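Non-canonical purine NTP pyrophosphatase (Coxiella burnetii, PDB 3TQU) probably hydrolyses non-canonical purine nucleoside triphosphates such as XTP, dITP and ITP to monophosphates and diphosphate, clearing them from the nucleotide pool. Local coordinates at residues Ser14-Glu19 and Leu69-Gly74; Ile42-Thr45 and Glu51-Ile54; Ala60-Gly65 and Glu129-Pro134; Ile125-Asn130 and Ala135-His140. One frame throughout, in Å; residues are numbered along the deposited sequence.

Contact 1 (Ser14-Glu19 and Leu69-Gly74); sequences SSKLAE and LADDSG. With CA (calcium ion), chain E.
The carboxylate of Asp71 receives Lys16 at its oxygen end and not over a face: NZ lies close to the plane of the group and donates to OD1 at 2.8 Å through the syn lone pair. A weak second bond runs from the same NZ to OD2 at 3.4 Å, making a lopsided salt bridge. A water sits to one side of that plane, giving a proton to Asp71 OD2 at 2.8 Å; it also hydrogen-bonds Ser73 OG at 2.7 Å and weakly accepts from Lys16 NZ. Lys16 reaches across from the helix with its chain extended beyond CG, while Asp71 meets it from the opposite direction, its CG held between the backbone N and the carbonyl carbon (chi1 89°).

The next residue along the strand turns the other way. The Asp72 carboxylate binds the calcium through OD1 at 2.6 Å, the ion standing well off the plane of the group. Its OD2 accepts from a calcium-bound water at 2.7 Å. Lys16 and Ser73 are predicted substrate-binding residues and Asp72 the predicted proton acceptor, so the contact probably lines the substrate site beside the metal.

Strand 68-77 runs between strands 5-9 and 118-128. Helix 14-23 and helix 185-199 lie on the Asp71 side; Arg186 of the latter packs on Lys16, pairs with Glu19 and makes a long, weak ion pair with Asp71 OD1. Ala70 and Asp72 face helix 49-64.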
loop_
_atom_site.group_PDB
_atom_site.type_symbol
_atom_site.label_atom_id
_atom_site.label_comp_id
_atom_site.label_asym_id
_atom_site.label_seq_id
_atom_site.Cartn_x
_atom_site.Cartn_y
_atom_site.Cartn_z
ATOM N N SER A 14 -3.026 11.791 -20.735
ATOM C CA SER A 14 -1.905 12.592 -21.227
ATOM C C SER A 14 -1.347 13.560 -20.183
ATOM O O SER A 14 -0.143 13.818 -20.148
ATOM C CB SER A 14 -2.290 13.347 -22.509
ATOM O OG SER A 14 -3.313 14.303 -22.272
ATOM N N SER A 15 -2.216 14.097 -19.334
ATOM C CA SER A 15 -1.761 15.014 -18.297
ATOM C C SER A 15 -0.945 14.267 -17.240
ATOM O O SER A 15 0.006 14.812 -16.679
ATOM C CB SER A 15 -2.938 15.754 -17.657
ATOM O OG SER A 15 -3.716 14.890 -16.852
ATOM N N LYS A 16 -1.308 13.017 -16.979
ATOM C CA LYS A 16 -0.560 12.204 -16.024
ATOM C C LYS A 16 0.858 11.912 -16.516
ATOM O O LYS A 16 1.813 11.949 -15.741
ATOM C CB LYS A 16 -1.301 10.906 -15.717
ATOM C CG LYS A 16 -2.621 11.119 -14.982
ATOM C CD LYS A 16 -3.167 9.818 -14.425
ATOM C CE LYS A 16 -4.434 10.062 -13.612
ATOM N NZ LYS A 16 -4.935 8.820 -12.963
ATOM N N LEU A 17 0.992 11.621 -17.808
ATOM C CA LEU A 17 2.303 11.391 -18.403
ATOM C C LEU A 17 3.151 12.658 -18.365
ATOM O O LEU A 17 4.328 12.617 -18.007
ATOM C CB LEU A 17 2.165 10.905 -19.846
ATOM C CG LEU A 17 3.490 10.691 -20.585
ATOM C CD1 LEU A 17 4.317 9.610 -19.900
ATOM C CD2 LEU A 17 3.242 10.341 -22.038
ATOM N N ALA A 18 2.545 13.782 -18.733
ATOM C CA ALA A 18 3.245 15.062 -18.734
ATOM C C ALA A 18 3.699 15.460 -17.330
ATOM O O ALA A 18 4.824 15.925 -17.143
ATOM C CB ALA A 18 2.361 16.147 -19.335
ATOM N N GLU A 19 2.823 15.281 -16.345
ATOM C CA GLU A 19 3.166 15.607 -14.963
ATOM C C GLU A 19 4.371 14.788 -14.500
ATOM O O GLU A 19 5.233 15.284 -13.776
ATOM C CB GLU A 19 1.973 15.367 -14.032
ATOM C CG GLU A 19 0.842 16.378 -14.178
ATOM C CD GLU A 19 -0.353 16.054 -13.295
ATOM O OE1 GLU A 19 -0.219 15.189 -12.403
ATOM O OE2 GLU A 19 -1.429 16.660 -13.497
ATOM N N LEU A 69 4.098 1.228 -13.729
ATOM C CA LEU A 69 3.604 2.124 -12.698
ATOM C C LEU A 69 2.156 2.487 -12.984
ATOM O O LEU A 69 1.807 2.848 -14.113
ATOM C CB LEU A 69 4.465 3.387 -12.646
ATOM C CG LEU A 69 4.187 4.408 -11.543
ATOM C CD1 LEU A 69 5.440 5.216 -11.255
ATOM C CD2 LEU A 69 3.019 5.324 -11.913
ATOM N N ALA A 70 1.311 2.380 -11.966
ATOM C CA ALA A 70 -0.087 2.753 -12.112
ATOM C C ALA A 70 -0.561 3.500 -10.875
ATOM O O ALA A 70 0.073 3.436 -9.822
ATOM C CB ALA A 70 -0.945 1.521 -12.349
ATOM N N ASP A 71 -1.670 4.217 -11.005
ATOM C CA ASP A 71 -2.257 4.878 -9.850
ATOM C C ASP A 71 -3.763 4.695 -9.848
ATOM O O ASP A 71 -4.368 4.429 -10.887
ATOM C CB ASP A 71 -1.927 6.373 -9.844
ATOM C CG ASP A 71 -2.956 7.203 -10.594
ATOM O OD1 ASP A 71 -2.704 7.561 -11.762
ATOM O OD2 ASP A 71 -4.023 7.497 -10.014
ATOM N N ASP A 72 -4.360 4.828 -8.671
ATOM C CA ASP A 72 -5.801 4.979 -8.572
ATOM C C ASP A 72 -6.097 6.117 -7.604
ATOM O O ASP A 72 -5.353 6.339 -6.643
ATOM C CB ASP A 72 -6.482 3.684 -8.130
ATOM C CG ASP A 72 -7.989 3.761 -8.244
ATOM O OD1 ASP A 72 -8.462 4.619 -9.012
ATOM O OD2 ASP A 72 -8.702 2.983 -7.576
ATOM N N SER A 73 -7.174 6.847 -7.862
ATOM C CA SER A 73 -7.477 8.033 -7.079
ATOM C C SER A 73 -8.972 8.186 -6.861
ATOM O O SER A 73 -9.780 7.577 -7.562
ATOM C CB SER A 73 -6.942 9.273 -7.788
ATOM O OG SER A 73 -7.566 9.426 -9.053
ATOM N N GLY A 74 -9.343 9.016 -5.896
ATOM C CA GLY A 74 -10.747 9.254 -5.645
ATOM C C GLY A 74 -10.999 10.232 -4.522
ATOM O O GLY A 74 -10.074 10.696 -3.854
HETATM CA CA CA E . -10.006 4.495 -11.053
HETATM O O HOH W 1 -6.714 7.596 -10.916
HETATM O O HOH W 2 -11.072 3.485 -8.857
HETATM O O HOH W 3 -10.041 6.944 -10.172
HETATM O O HOH W 4 -12.299 5.392 -11.953
HETATM O O HOH W 5 -7.996 5.457 -12.203
HETATM O O HOH W 6 -10.250 5.154 -13.613
#

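Contact 2 (Ile42-Thr45 and Glu51-Ile54). With CA (calcium ion), chain E.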
loop_
_atom_site.group_PDB
_atom_site.type_symbol
_atom_site.label_atom_id
_atom_site.label_comp_id
_atom_site.label_asym_id
_atom_site.label_seq_id
_atom_site.Cartn_x
_atom_site.Cartn_y
_atom_site.Cartn_z
ATOM N N ILE A 42 -7.414 -2.877 -18.196
ATOM C CA ILE A 42 -7.934 -3.970 -17.388
ATOM C C ILE A 42 -8.935 -3.398 -16.392
ATOM O O ILE A 42 -8.783 -2.267 -15.937
ATOM C CB ILE A 42 -6.801 -4.708 -16.640
ATOM C CG1 ILE A 42 -7.356 -5.917 -15.886
ATOM C CG2 ILE A 42 -6.080 -3.759 -15.693
ATOM C CD1 ILE A 42 -6.289 -6.805 -15.280
ATOM N N GLU A 43 -9.963 -4.172 -16.064
ATOM C CA GLU A 43 -11.027 -3.698 -15.184
ATOM C C GLU A 43 -10.569 -3.501 -13.739
ATOM O O GLU A 43 -9.912 -4.365 -13.160
ATOM C CB GLU A 43 -12.220 -4.657 -15.226
ATOM C CG GLU A 43 -13.385 -4.228 -14.348
ATOM C CD GLU A 43 -14.531 -5.222 -14.361
ATOM O OE1 GLU A 43 -14.445 -6.222 -15.105
ATOM O OE2 GLU A 43 -15.516 -5.005 -13.623
ATOM N N GLU A 44 -10.918 -2.356 -13.162
ATOM C CA GLU A 44 -10.645 -2.093 -11.756
ATOM C C GLU A 44 -11.718 -2.732 -10.881
ATOM O O GLU A 44 -12.862 -2.281 -10.853
ATOM C CB GLU A 44 -10.583 -0.592 -11.497
ATOM C CG GLU A 44 -9.376 0.085 -12.114
ATOM C CD GLU A 44 -9.455 1.588 -12.014
ATOM O OE1 GLU A 44 -10.515 2.144 -12.368
ATOM O OE2 GLU A 44 -8.467 2.212 -11.577
ATOM N N THR A 45 -11.339 -3.783 -10.162
ATOM C CA THR A 45 -12.299 -4.563 -9.392
ATOM C C THR A 45 -12.040 -4.502 -7.890
ATOM O O THR A 45 -12.740 -5.148 -7.109
ATOM C CB THR A 45 -12.293 -6.035 -9.842
ATOM O OG1 THR A 45 -10.975 -6.572 -9.691
ATOM C CG2 THR A 45 -12.703 -6.143 -11.300
ATOM N N GLU A 51 -5.464 -1.474 -4.203
ATOM C CA GLU A 51 -5.758 -2.701 -4.941
ATOM C C GLU A 51 -5.878 -2.464 -6.448
ATOM O O GLU A 51 -5.396 -3.262 -7.254
ATOM C CB GLU A 51 -7.027 -3.370 -4.404
ATOM C CG GLU A 51 -6.803 -4.130 -3.101
ATOM C CD GLU A 51 -8.094 -4.598 -2.466
ATOM O OE1 GLU A 51 -8.960 -3.744 -2.196
ATOM O OE2 GLU A 51 -8.247 -5.817 -2.241
ATOM N N ASN A 52 -6.529 -1.373 -6.827
ATOM C CA ASN A 52 -6.687 -1.051 -8.239
ATOM C C ASN A 52 -5.365 -0.623 -8.868
ATOM O O ASN A 52 -5.053 -0.998 -10.001
ATOM C CB ASN A 52 -7.762 0.021 -8.430
ATOM C CG ASN A 52 -9.164 -0.518 -8.208
ATOM O OD1 ASN A 52 -9.453 -1.673 -8.527
ATOM N ND2 ASN A 52 -10.041 0.315 -7.657
ATOM N N ALA A 53 -4.585 0.149 -8.118
ATOM C CA ALA A 53 -3.269 0.574 -8.576
ATOM C C ALA A 53 -2.401 -0.640 -8.881
ATOM O O ALA A 53 -1.719 -0.687 -9.907
ATOM C CB ALA A 53 -2.598 1.464 -7.530
ATOM N N ILE A 54 -2.437 -1.631 -7.995
ATOM C CA ILE A 54 -1.662 -2.851 -8.201
ATOM C C ILE A 54 -2.189 -3.656 -9.383
ATOM O O ILE A 54 -1.414 -4.133 -10.214
ATOM C CB ILE A 54 -1.635 -3.727 -6.934
ATOM C CG1 ILE A 54 -0.751 -3.069 -5.873
ATOM C CG2 ILE A 54 -1.114 -5.110 -7.258
ATOM C CD1 ILE A 54 -0.888 -3.671 -4.499
HETATM CA CA CA E . -10.006 4.495 -11.053
HETATM O O HOH W 7 -13.232 -0.950 -8.023
HETATM O O HOH W 4 -12.299 5.392 -11.953
HETATM O O HOH W 3 -10.041 6.944 -10.172
HETATM O O HOH W 5 -7.996 5.457 -12.203
HETATM O O HOH W 6 -10.250 5.154 -13.613
HETATM O O HOH W 2 -11.072 3.485 -8.857
#
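Glu44 grips the calcium with both carboxylate oxygens, OE1 at 2.7 Å and OE2 at 2.8 Å, while the root of its side chain rests on Asn52. Five waters and Asp72 OD1 complete eight ligand atoms around the ion. The contact across the segments is made by Glu44 CB against Asn52 OD1 at 3.4 Å, the two side chains crossing at about a right angle with carboxylate and amide planes 39° apart. With CG anti to its carbonyl carbon (chi1 -69°) and the chain extended beyond, Glu44 carries its carboxylate past the amide to the metal.

A second shell fixes both groups. Lys56 NZ, one turn further along the helix, hydrogen-bonds Glu44 OE2 and would help offset the negative charge gathered at the ion. Asn52 joins the loop to the other metal ligand: OD1 accepts from the backbone N of Gly46, and ND2 donates to Asp72 OD2. A water donates to Glu44 O at 3.1 Å and accepts only weakly from Asn52 ND2. Farther out, Glu51 forms a salt bridge with Arg58 of the second subunit.

Glu43, a predicted magnesium ligand, directs its CB away from the helix, and Glu44 supplies the metal bonds here. Glutamate from the loop and aspartate from the strand are the protein ligands, with the helix asparagine behind them, in the metal site of this HAM1-family enzyme, where calcium probably replaces magnesium.

Contact 3 (Ala60-Gly65 and Glu129-Pro134); sequences AAKQTG and ENENDP
Glu131 packs its CB into the last turn of helix 49-64, 3.7 Å from both CA and CB of Lys62. Next to it, the methyl of Ala61 presses on the loop backbone, its CB 3.9 Å from C of Asn130. This apolar patch buries Glu131 N, which has no hydrogen-bonding partner in the model. With CG between the backbone N and the carbonyl carbon (chi1 71°), a bend at chi2 (-89°) lays the Glu131 chain along the helix, its carboxylate near Lys62 CA.

The outer side is looser and wet. Lys62 NZ and Glu131 OE2 stay 5.0 Å apart, and a water bridges them, accepting from NZ at 3.0 Å and donating to OE2 at 3.2 Å. No direct hydrogen bond links the segments.

The loop keeps its shape largely through its own bonds. Asn130 OD1 accepts from Asn132 N at 3.0 Å, and Asp133 OD2 takes an almost straight bond from Glu129 N (3.0 Å, 174°) on its anti lone pair. Asn130 ND2 turns instead to Asn81 of the second subunit. Far from the annotated sites, the contact sets the end of a helix against a hairpin loop built as an Asx turn within a type I beta turn.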
loop_
_atom_site.group_PDB
_atom_site.type_symbol
_atom_site.label_atom_id
_atom_site.label_comp_id
_atom_site.label_asym_id
_atom_site.label_seq_id
_atom_site.Cartn_x
_atom_site.Cartn_y
_atom_site.Cartn_z
ATOM N N ALA A 60 0.058 -4.270 -16.725
ATOM C CA ALA A 60 0.975 -3.634 -17.661
ATOM C C ALA A 60 2.333 -4.333 -17.677
ATOM O O ALA A 60 2.919 -4.551 -18.742
ATOM C CB ALA A 60 1.133 -2.156 -17.326
ATOM N N ALA A 61 2.830 -4.686 -16.494
ATOM C CA ALA A 61 4.127 -5.346 -16.375
ATOM C C ALA A 61 4.094 -6.735 -16.998
ATOM O O ALA A 61 5.046 -7.160 -17.654
ATOM C CB ALA A 61 4.548 -5.439 -14.908
ATOM N N LYS A 62 2.991 -7.440 -16.777
ATOM C CA LYS A 62 2.818 -8.782 -17.308
ATOM C C LYS A 62 2.894 -8.780 -18.832
ATOM O O LYS A 62 3.598 -9.592 -19.432
ATOM C CB LYS A 62 1.475 -9.352 -16.854
ATOM C CG LYS A 62 1.256 -10.804 -17.233
ATOM C CD LYS A 62 -0.151 -11.248 -16.875
ATOM C CE LYS A 62 -0.336 -12.735 -17.115
ATOM N NZ LYS A 62 0.582 -13.534 -16.260
ATOM N N GLN A 63 2.171 -7.859 -19.457
ATOM C CA GLN A 63 2.082 -7.823 -20.912
ATOM C C GLN A 63 3.343 -7.286 -21.587
ATOM O O GLN A 63 3.698 -7.724 -22.683
ATOM C CB GLN A 63 0.867 -7.002 -21.350
ATOM C CG GLN A 63 -0.419 -7.418 -20.676
ATOM C CD GLN A 63 -0.633 -8.916 -20.725
ATOM O OE1 GLN A 63 -0.985 -9.536 -19.722
ATOM N NE2 GLN A 63 -0.426 -9.507 -21.897
ATOM N N THR A 64 4.019 -6.342 -20.939
ATOM C CA THR A 64 5.160 -5.672 -21.558
ATOM C C THR A 64 6.512 -6.286 -21.198
ATOM O O THR A 64 7.467 -6.185 -21.967
ATOM C CB THR A 64 5.188 -4.169 -21.221
ATOM O OG1 THR A 64 5.370 -3.997 -19.810
ATOM C CG2 THR A 64 3.890 -3.504 -21.651
ATOM N N GLY A 65 6.595 -6.918 -20.032
ATOM C CA GLY A 65 7.856 -7.469 -19.567
ATOM C C GLY A 65 8.749 -6.419 -18.928
ATOM O O GLY A 65 9.889 -6.703 -18.559
ATOM N N GLU A 129 8.239 -3.994 -10.088
ATOM C CA GLU A 129 9.441 -4.359 -10.830
ATOM C C GLU A 129 9.083 -5.310 -11.968
ATOM O O GLU A 129 9.604 -5.193 -13.076
ATOM C CB GLU A 129 10.483 -4.991 -9.908
ATOM C CG GLU A 129 11.790 -5.327 -10.601
ATOM C CD GLU A 129 12.416 -4.125 -11.286
ATOM O OE1 GLU A 129 12.129 -2.981 -10.871
ATOM O OE2 GLU A 129 13.194 -4.325 -12.244
ATOM N N ASN A 130 8.196 -6.254 -11.679
ATOM C CA ASN A 130 7.575 -7.089 -12.704
ATOM C C ASN A 130 6.255 -7.649 -12.187
ATOM O O ASN A 130 5.837 -7.323 -11.076
ATOM C CB ASN A 130 8.514 -8.199 -13.190
ATOM C CG ASN A 130 8.986 -9.109 -12.074
ATOM O OD1 ASN A 130 8.204 -9.532 -11.222
ATOM N ND2 ASN A 130 10.277 -9.416 -12.075
ATOM N N GLU A 131 5.590 -8.481 -12.982
ATOM C CA GLU A 131 4.244 -8.917 -12.614
ATOM C C GLU A 131 4.222 -9.804 -11.370
ATOM O O GLU A 131 3.185 -9.944 -10.725
ATOM C CB GLU A 131 3.528 -9.603 -13.785
ATOM C CG GLU A 131 4.068 -10.971 -14.153
ATOM C CD GLU A 131 5.177 -10.898 -15.179
ATOM O OE1 GLU A 131 5.887 -9.872 -15.221
ATOM O OE2 GLU A 131 5.333 -11.868 -15.949
ATOM N N ASN A 132 5.366 -10.390 -11.031
ATOM C CA ASN A 132 5.460 -11.248 -9.854
ATOM C C ASN A 132 5.970 -10.532 -8.602
ATOM O O ASN A 132 6.089 -11.146 -7.541
ATOM C CB ASN A 132 6.325 -12.480 -10.142
ATOM C CG ASN A 132 5.747 -13.358 -11.235
ATOM O OD1 ASN A 132 6.360 -13.544 -12.284
ATOM N ND2 ASN A 132 4.560 -13.907 -10.992
ATOM N N ASP A 133 6.268 -9.239 -8.726
ATOM C CA ASP A 133 6.727 -8.439 -7.591
ATOM C C ASP A 133 5.698 -8.460 -6.458
ATOM O O ASP A 133 4.569 -8.000 -6.634
ATOM C CB ASP A 133 6.990 -6.995 -8.034
ATOM C CG ASP A 133 7.679 -6.158 -6.960
ATOM O OD1 ASP A 133 7.812 -6.623 -5.809
ATOM O OD2 ASP A 133 8.083 -5.020 -7.273
ATOM N N PRO A 134 6.085 -9.003 -5.292
ATOM C CA PRO A 134 5.181 -9.102 -4.142
ATOM C C PRO A 134 5.246 -7.868 -3.245
ATOM O O PRO A 134 4.434 -7.742 -2.324
ATOM C CB PRO A 134 5.733 -10.309 -3.391
ATOM C CG PRO A 134 7.204 -10.225 -3.638
ATOM C CD PRO A 134 7.359 -9.702 -5.048
HETATM O O HOH W 8 6.154 -10.244 -18.405
HETATM O O HOH W 9 3.349 -14.073 -17.228
HETATM O O HOH W 10 10.567 -6.091 -15.481
#

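Contact 4 (Ile125-Asn130 and Ala135-His140)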
loop_
_atom_site.group_PDB
_atom_site.type_symbol
_atom_site.label_atom_id
_atom_site.label_comp_id
_atom_site.label_asym_id
_atom_site.label_seq_id
_atom_site.Cartn_x
_atom_site.Cartn_y
_atom_site.Cartn_z
ATOM N N ILE A 125 -0.117 5.404 -5.813
ATOM C CA ILE A 125 0.721 4.977 -6.920
ATOM C C ILE A 125 1.369 3.650 -6.563
ATOM O O ILE A 125 1.866 3.470 -5.448
ATOM C CB ILE A 125 1.821 6.024 -7.209
ATOM C CG1 ILE A 125 1.186 7.337 -7.666
ATOM C CG2 ILE A 125 2.810 5.508 -8.251
ATOM C CD1 ILE A 125 2.177 8.467 -7.874
ATOM N N ALA A 126 1.344 2.713 -7.501
ATOM C CA ALA A 126 2.040 1.448 -7.322
ATOM C C ALA A 126 3.066 1.273 -8.428
ATOM O O ALA A 126 2.753 1.437 -9.606
ATOM C CB ALA A 126 1.056 0.284 -7.310
ATOM N N LEU A 127 4.297 0.960 -8.039
ATOM C CA LEU A 127 5.357 0.661 -8.995
ATOM C C LEU A 127 5.817 -0.780 -8.813
ATOM O O LEU A 127 6.307 -1.152 -7.744
ATOM C CB LEU A 127 6.534 1.618 -8.796
ATOM C CG LEU A 127 7.774 1.352 -9.649
ATOM C CD1 LEU A 127 7.398 1.282 -11.120
ATOM C CD2 LEU A 127 8.844 2.412 -9.405
HETATM N N MSE A 128 5.642 -1.592 -9.854
HETATM C CA MSE A 128 6.028 -3.001 -9.818
HETATM C C MSE A 128 7.291 -3.241 -10.639
HETATM O O MSE A 128 7.401 -2.752 -11.759
HETATM C CB MSE A 128 4.901 -3.867 -10.385
HETATM C CG MSE A 128 3.576 -3.740 -9.657
HETATM SE SE MSE A 128 3.360 -5.117 -8.304
HETATM C CE MSE A 128 3.112 -6.661 -9.474
ATOM N N GLU A 129 8.239 -3.994 -10.088
ATOM C CA GLU A 129 9.441 -4.359 -10.830
ATOM C C GLU A 129 9.083 -5.310 -11.968
ATOM O O GLU A 129 9.604 -5.193 -13.076
ATOM C CB GLU A 129 10.483 -4.991 -9.908
ATOM C CG GLU A 129 11.790 -5.327 -10.601
ATOM C CD GLU A 129 12.416 -4.125 -11.286
ATOM O OE1 GLU A 129 12.129 -2.981 -10.871
ATOM O OE2 GLU A 129 13.194 -4.325 -12.244
ATOM N N ASN A 130 8.196 -6.254 -11.679
ATOM C CA ASN A 130 7.575 -7.089 -12.704
ATOM C C ASN A 130 6.255 -7.649 -12.187
ATOM O O ASN A 130 5.837 -7.323 -11.076
ATOM C CB ASN A 130 8.514 -8.199 -13.190
ATOM C CG ASN A 130 8.986 -9.109 -12.074
ATOM O OD1 ASN A 130 8.204 -9.532 -11.222
ATOM N ND2 ASN A 130 10.277 -9.416 -12.075
ATOM N N ALA A 135 6.197 -6.978 -3.514
ATOM C CA ALA A 135 6.431 -5.821 -2.659
ATOM C C ALA A 135 6.605 -4.547 -3.479
ATOM O O ALA A 135 7.667 -3.914 -3.444
ATOM C CB ALA A 135 7.647 -6.054 -1.783
ATOM N N PRO A 136 5.560 -4.168 -4.226
ATOM C CA PRO A 136 5.632 -2.964 -5.054
ATOM C C PRO A 136 5.837 -1.729 -4.191
ATOM O O PRO A 136 5.433 -1.714 -3.026
ATOM C CB PRO A 136 4.250 -2.914 -5.717
ATOM C CG PRO A 136 3.359 -3.678 -4.794
ATOM C CD PRO A 136 4.220 -4.782 -4.258
ATOM N N LEU A 137 6.483 -0.713 -4.751
ATOM C CA LEU A 137 6.551 0.576 -4.088
ATOM C C LEU A 137 5.148 1.157 -4.058
ATOM O O LEU A 137 4.485 1.230 -5.092
ATOM C CB LEU A 137 7.477 1.519 -4.850
ATOM C CG LEU A 137 7.534 2.964 -4.350
ATOM C CD1 LEU A 137 8.032 3.019 -2.912
ATOM C CD2 LEU A 137 8.417 3.797 -5.260
ATOM N N ILE A 138 4.691 1.557 -2.877
ATOM C CA ILE A 138 3.379 2.177 -2.744
ATOM C C ILE A 138 3.535 3.602 -2.229
ATOM O O ILE A 138 4.097 3.820 -1.157
ATOM C CB ILE A 138 2.474 1.396 -1.770
ATOM C CG1 ILE A 138 2.331 -0.064 -2.217
ATOM C CG2 ILE A 138 1.111 2.070 -1.647
ATOM C CD1 ILE A 138 1.701 -0.233 -3.583
ATOM N N CYS A 139 3.050 4.566 -3.002
ATOM C CA CYS A 139 3.056 5.962 -2.581
ATOM C C CYS A 139 1.620 6.422 -2.387
ATOM O O CYS A 139 0.803 6.312 -3.298
ATOM C CB CYS A 139 3.749 6.837 -3.623
ATOM S SG CYS A 139 5.463 6.376 -3.940
ATOM N N HIS A 140 1.310 6.934 -1.201
ATOM C CA HIS A 140 -0.060 7.319 -0.893
ATOM C C HIS A 140 -0.173 8.798 -0.529
ATOM O O HIS A 140 0.230 9.212 0.558
ATOM C CB HIS A 140 -0.615 6.443 0.232
ATOM C CG HIS A 140 -2.068 6.666 0.514
ATOM N ND1 HIS A 140 -2.795 5.851 1.357
ATOM C CD2 HIS A 140 -2.929 7.611 0.069
ATOM C CE1 HIS A 140 -4.040 6.288 1.419
ATOM N NE2 HIS A 140 -4.149 7.353 0.646
#
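Leu127 and Leu137 pair across an antiparallel beta hairpin, their CB atoms 4.1 Å apart, and Ile125 and Cys139 do the same on that face with CB to CB at 4.2 Å. Helix 185-199 covers this side, where Leu193 meets Leu137 and Leu190 meets Ile125. On the reverse face, CG1 of Ile138 stands beside its backbone N and a further turn at chi2 (-61°) brings CD1 over to Ala126 CB at 3.8 Å; helix 49-64 packs there through Ala53 and Ile54. Toward the loop, Met128, present as selenomethionine, lies alongside the ring of Pro136, though it has two conformers and its exact approach is doubtful.

Around the apolar pairs runs the backbone ladder of residues 125-128 and 137-140, whose directions lie 168° apart. Ile125 and Cys139 exchange a reciprocal pair of hydrogen bonds, as do Leu127 and Leu137. Between them Ala126 and Ile138 form a non-hydrogen-bonded pair, flanked by CA-H...O contacts such as Ala126 CA to Leu137 O at 3.3 Å. Three of the four hydrogen bonds are nearly straight; the one nearest the loop, Leu137 N to Leu127 O at 3.0 Å, is bent, its N-H...O angle 137°.

In the fold
From the N terminus, helix 14-23 opens contact 1, which closes only when the chain returns along strand 68-77. Within that long loop, contact 2 opens and closes, tying the 42-45 loop to the start of helix 49-64. The end of the same helix opens contact 3 before contact 1 has closed; contact 3 closes at 129-134, so the two cross. Contact 4 begins on the strand leading into that loop, shares Glu129 and Asn130 with contact 3, and closes the hairpin. Contacts 1 and 2 meet at the calcium, while Ala70 O and Ala126 N, 2.7 Å apart, join contacts 1 and 4 through adjacent strands of the mixed sheet.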